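Long-range contact in hyaluronoglucosaminidase (Apis mellifera, PDB 1FCQ), which probably hydrolyses hyaluronan as a family 56 glycosidase of bee venom, where it is also a major allergen: residues Ser133-Trp144 against Val149-Phe157. Residues are numbered along the deposited sequence; the frame is centred on the assembly and turned at random.
Sequences SVEVVRREHPFW and VEQEAKRRF
V149 packs against R138, V134 and V137 through CG1 and against W144 through CG2, an example of how the residue with the most surface buried can fill the angle between two helices with its two methyl branches. CG1, anti to the backbone N (chi1 168°), sits over one face of the R138 guanidinium and packs 3.7 Å from R138 CG, while CG2 lies 3.9 Å from W144 CB. That guanidinium is tethered by a salt bridge to D146.

V137 is the knob of the pair, set among V149, E152, A153 and R156; its CG2 comes 3.7 Å from A153 N and covers a face of the R156 guanidinium. The extended R156 chain carries that group across to the end of helix 127-140. There NH1 forms a salt bridge with E140 OE1 (2.8 Å), on the syn side but tilted 30° out of the carboxylate plane, and NH2 meets H141 NE2 in the ring plane at 3.0 Å. E152 joins the same salt-bridge network from within the arginine's own helix. W144 CZ2 lies over the centre of one face of the H141 ring, and W144 CZ3 reaches E152 CG at 3.6 Å.

The two helix segments, inclined at 122°, form an alpha-alpha hairpin, joined through a type I turn at H141-W144 and projecting from the TIM-barrel body.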
loop_
_atom_site.group_PDB
_atom_site.type_symbol
_atom_site.label_atom_id
_atom_site.label_comp_id
_atom_site.label_asym_id
_atom_site.label_seq_id
_atom_site.Cartn_x
_atom_site.Cartn_y
_atom_site.Cartn_z
ATOM N N SER A 133 -6.969 -12.687 19.182
ATOM C CA SER A 133 -5.842 -13.608 19.323
ATOM C C SER A 133 -5.758 -14.125 20.763
ATOM O O SER A 133 -5.561 -15.318 20.967
ATOM C CB SER A 133 -4.529 -12.916 18.964
ATOM O OG SER A 133 -4.533 -12.528 17.592
ATOM N N VAL A 134 -5.820 -13.210 21.720
ATOM C CA VAL A 134 -5.764 -13.576 23.136
ATOM C C VAL A 134 -6.982 -14.391 23.549
ATOM O O VAL A 134 -6.843 -15.421 24.228
ATOM C CB VAL A 134 -5.625 -12.324 24.008
ATOM C CG1 VAL A 134 -5.730 -12.708 25.488
ATOM C CG2 VAL A 134 -4.304 -11.621 23.741
ATOM N N GLU A 135 -8.179 -13.998 23.111
ATOM C CA GLU A 135 -9.386 -14.740 23.451
ATOM C C GLU A 135 -9.312 -16.195 23.042
ATOM O O GLU A 135 -9.694 -17.101 23.781
ATOM C CB GLU A 135 -10.597 -14.052 22.831
ATOM C CG GLU A 135 -11.930 -14.758 22.885
ATOM C CD GLU A 135 -12.953 -14.109 21.961
ATOM O OE1 GLU A 135 -12.711 -13.004 21.422
ATOM O OE2 GLU A 135 -14.013 -14.747 21.772
ATOM N N VAL A 136 -8.821 -16.482 21.834
ATOM C CA VAL A 136 -8.695 -17.832 21.322
ATOM C C VAL A 136 -7.731 -18.653 22.180
ATOM O O VAL A 136 -8.062 -19.805 22.481
ATOM C CB VAL A 136 -8.206 -17.755 19.854
ATOM C CG1 VAL A 136 -7.753 -19.109 19.331
ATOM C CG2 VAL A 136 -9.352 -17.204 19.006
ATOM N N VAL A 137 -6.609 -18.062 22.581
ATOM C CA VAL A 137 -5.645 -18.778 23.419
ATOM C C VAL A 137 -6.285 -19.073 24.777
ATOM O O VAL A 137 -6.157 -20.191 25.285
ATOM C CB VAL A 137 -4.321 -18.038 23.631
ATOM C CG1 VAL A 137 -3.386 -18.810 24.579
ATOM C CG2 VAL A 137 -3.581 -17.865 22.305
ATOM N N ARG A 138 -6.920 -18.057 25.346
ATOM C CA ARG A 138 -7.582 -18.253 26.640
ATOM C C ARG A 138 -8.627 -19.348 26.571
ATOM O O ARG A 138 -8.738 -20.154 27.510
ATOM C CB ARG A 138 -8.260 -16.951 27.090
ATOM C CG ARG A 138 -7.290 -15.930 27.638
ATOM C CD ARG A 138 -8.037 -14.836 28.408
ATOM N NE ARG A 138 -7.162 -13.685 28.554
ATOM C CZ ARG A 138 -6.104 -13.514 29.326
ATOM N NH1 ARG A 138 -5.686 -14.454 30.169
ATOM N NH2 ARG A 138 -5.448 -12.361 29.271
ATOM N N ARG A 139 -9.438 -19.391 25.518
ATOM C CA ARG A 139 -10.479 -20.413 25.412
ATOM C C ARG A 139 -9.892 -21.811 25.322
ATOM O O ARG A 139 -10.379 -22.743 25.980
ATOM C CB ARG A 139 -11.357 -20.096 24.190
ATOM C CG ARG A 139 -12.418 -21.142 23.901
ATOM C CD ARG A 139 -13.279 -20.738 22.712
ATOM N NE ARG A 139 -14.154 -21.819 22.283
ATOM C CZ ARG A 139 -15.149 -21.722 21.411
ATOM N NH1 ARG A 139 -15.442 -20.566 20.831
ATOM N NH2 ARG A 139 -15.867 -22.800 21.108
ATOM N N GLU A 140 -8.809 -21.942 24.562
ATOM C CA GLU A 140 -8.163 -23.228 24.362
ATOM C C GLU A 140 -7.368 -23.682 25.562
ATOM O O GLU A 140 -7.269 -24.877 25.851
ATOM C CB GLU A 140 -7.273 -23.162 23.110
ATOM C CG GLU A 140 -8.130 -22.992 21.862
ATOM C CD GLU A 140 -7.347 -22.928 20.573
ATOM O OE1 GLU A 140 -6.101 -22.862 20.616
ATOM O OE2 GLU A 140 -8.009 -22.934 19.513
ATOM N N HIS A 141 -6.781 -22.736 26.295
ATOM C CA HIS A 141 -5.940 -23.044 27.448
ATOM C C HIS A 141 -6.340 -22.188 28.639
ATOM O O HIS A 141 -5.638 -21.276 29.092
ATOM C CB HIS A 141 -4.474 -22.768 27.107
ATOM C CG HIS A 141 -3.923 -23.373 25.858
ATOM N ND1 HIS A 141 -3.633 -24.717 25.741
ATOM C CD2 HIS A 141 -3.612 -22.819 24.661
ATOM C CE1 HIS A 141 -3.161 -24.960 24.532
ATOM N NE2 HIS A 141 -3.137 -23.828 23.853
ATOM N N PRO A 142 -7.474 -22.498 29.270
ATOM C CA PRO A 142 -7.971 -21.707 30.371
ATOM C C PRO A 142 -7.132 -21.641 31.623
ATOM O O PRO A 142 -7.345 -20.792 32.492
ATOM C CB PRO A 142 -9.351 -22.282 30.702
ATOM C CG PRO A 142 -9.650 -23.311 29.693
ATOM C CD PRO A 142 -8.424 -23.562 28.878
ATOM N N PHE A 143 -6.192 -22.576 31.801
ATOM C CA PHE A 143 -5.380 -22.645 33.002
ATOM C C PHE A 143 -3.929 -22.273 32.763
ATOM O O PHE A 143 -3.103 -22.400 33.674
ATOM C CB PHE A 143 -5.563 -24.022 33.684
ATOM C CG PHE A 143 -7.025 -24.153 34.067
ATOM C CD1 PHE A 143 -7.903 -24.805 33.215
ATOM C CD2 PHE A 143 -7.518 -23.540 35.201
ATOM C CE1 PHE A 143 -9.250 -24.886 33.529
ATOM C CE2 PHE A 143 -8.861 -23.626 35.525
ATOM C CZ PHE A 143 -9.724 -24.301 34.677
ATOM N N TRP A 144 -3.637 -21.689 31.596
ATOM C CA TRP A 144 -2.292 -21.170 31.359
ATOM C C TRP A 144 -2.169 -19.821 32.063
ATOM O O TRP A 144 -3.125 -19.029 32.068
ATOM C CB TRP A 144 -2.047 -20.911 29.875
ATOM C CG TRP A 144 -1.582 -22.109 29.109
ATOM C CD1 TRP A 144 -1.528 -23.405 29.520
ATOM C CD2 TRP A 144 -1.132 -22.105 27.743
ATOM N NE1 TRP A 144 -1.067 -24.208 28.511
ATOM C CE2 TRP A 144 -0.804 -23.434 27.413
ATOM C CE3 TRP A 144 -0.967 -21.109 26.775
ATOM C CZ2 TRP A 144 -0.328 -23.798 26.159
ATOM C CZ3 TRP A 144 -0.485 -21.473 25.532
ATOM C CH2 TRP A 144 -0.175 -22.805 25.229
ATOM N N VAL A 149 -0.287 -16.939 28.058
ATOM C CA VAL A 149 -1.383 -16.638 27.129
ATOM C C VAL A 149 -0.987 -15.505 26.192
ATOM O O VAL A 149 -1.170 -15.639 24.980
ATOM C CB VAL A 149 -2.657 -16.251 27.904
ATOM C CG1 VAL A 149 -3.704 -15.658 26.958
ATOM C CG2 VAL A 149 -3.246 -17.437 28.651
ATOM N N GLU A 150 -0.522 -14.387 26.740
ATOM C CA GLU A 150 -0.146 -13.238 25.921
ATOM C C GLU A 150 0.945 -13.587 24.918
ATOM O O GLU A 150 0.886 -13.226 23.733
ATOM C CB GLU A 150 0.322 -12.099 26.836
ATOM C CG GLU A 150 -0.851 -11.510 27.629
ATOM C CD GLU A 150 -1.772 -10.720 26.714
ATOM O OE1 GLU A 150 -1.372 -10.407 25.569
ATOM O OE2 GLU A 150 -2.899 -10.403 27.135
ATOM N N GLN A 151 1.966 -14.282 25.405
ATOM C CA GLN A 151 3.101 -14.706 24.571
ATOM C C GLN A 151 2.667 -15.592 23.419
ATOM O O GLN A 151 3.088 -15.455 22.254
ATOM C CB GLN A 151 4.043 -15.403 25.538
ATOM C CG GLN A 151 5.062 -16.423 25.120
ATOM C CD GLN A 151 5.755 -17.002 26.351
ATOM O OE1 GLN A 151 5.692 -18.196 26.635
ATOM N NE2 GLN A 151 6.421 -16.135 27.107
ATOM N N GLU A 152 1.789 -16.551 23.707
ATOM C CA GLU A 152 1.250 -17.467 22.714
ATOM C C GLU A 152 0.398 -16.730 21.684
ATOM O O GLU A 152 0.513 -16.975 20.483
ATOM C CB GLU A 152 0.459 -18.575 23.412
ATOM C CG GLU A 152 -0.099 -19.625 22.465
ATOM C CD GLU A 152 0.947 -20.541 21.859
ATOM O OE1 GLU A 152 2.138 -20.341 22.145
ATOM O OE2 GLU A 152 0.580 -21.455 21.099
ATOM N N ALA A 153 -0.459 -15.819 22.125
ATOM C CA ALA A 153 -1.302 -15.047 21.229
ATOM C C ALA A 153 -0.458 -14.289 20.199
ATOM O O ALA A 153 -0.735 -14.348 18.999
ATOM C CB ALA A 153 -2.132 -14.047 22.031
ATOM N N LYS A 154 0.546 -13.575 20.688
ATOM C CA LYS A 154 1.437 -12.825 19.813
ATOM C C LYS A 154 2.182 -13.763 18.878
ATOM O O LYS A 154 2.288 -13.496 17.686
ATOM C CB LYS A 154 2.448 -12.041 20.650
ATOM C CG LYS A 154 3.597 -11.420 19.874
ATOM C CD LYS A 154 4.594 -10.796 20.848
ATOM C CE LYS A 154 5.661 -10.000 20.108
ATOM N NZ LYS A 154 6.406 -10.851 19.140
ATOM N N ARG A 155 2.743 -14.847 19.440
ATOM C CA ARG A 155 3.498 -15.786 18.614
ATOM C C ARG A 155 2.674 -16.401 17.496
ATOM O O ARG A 155 3.095 -16.427 16.330
ATOM C CB ARG A 155 4.089 -16.892 19.512
ATOM C CG ARG A 155 4.951 -17.855 18.717
ATOM C CD ARG A 155 5.179 -19.178 19.469
ATOM N NE ARG A 155 5.019 -20.217 18.457
ATOM C CZ ARG A 155 4.046 -21.090 18.308
ATOM N NH1 ARG A 155 3.036 -21.207 19.153
ATOM N NH2 ARG A 155 4.126 -21.895 17.256
ATOM N N ARG A 156 1.464 -16.880 17.820
ATOM C CA ARG A 156 0.608 -17.502 16.827
ATOM C C ARG A 156 0.150 -16.480 15.784
ATOM O O ARG A 156 0.187 -16.764 14.587
ATOM C CB ARG A 156 -0.621 -18.143 17.477
ATOM C CG ARG A 156 -0.298 -19.366 18.335
ATOM C CD ARG A 156 -1.620 -19.878 18.897
ATOM N NE ARG A 156 -1.514 -20.978 19.825
ATOM C CZ ARG A 156 -2.472 -21.614 20.481
ATOM N NH1 ARG A 156 -3.763 -21.322 20.372
ATOM N NH2 ARG A 156 -2.127 -22.605 21.300
ATOM N N PHE A 157 -0.229 -15.288 16.248
ATOM C CA PHE A 157 -0.646 -14.269 15.271
ATOM C C PHE A 157 0.491 -13.941 14.310
ATOM O O PHE A 157 0.266 -13.889 13.098
ATOM C CB PHE A 157 -1.112 -12.996 15.982
ATOM C CG PHE A 157 -1.424 -11.867 15.034
ATOM C CD1 PHE A 157 -2.717 -11.731 14.548
ATOM C CD2 PHE A 157 -0.435 -10.981 14.637
ATOM C CE1 PHE A 157 -3.012 -10.695 13.670
ATOM C CE2 PHE A 157 -0.733 -9.966 13.747
ATOM C CZ PHE A 157 -2.025 -9.819 13.266
#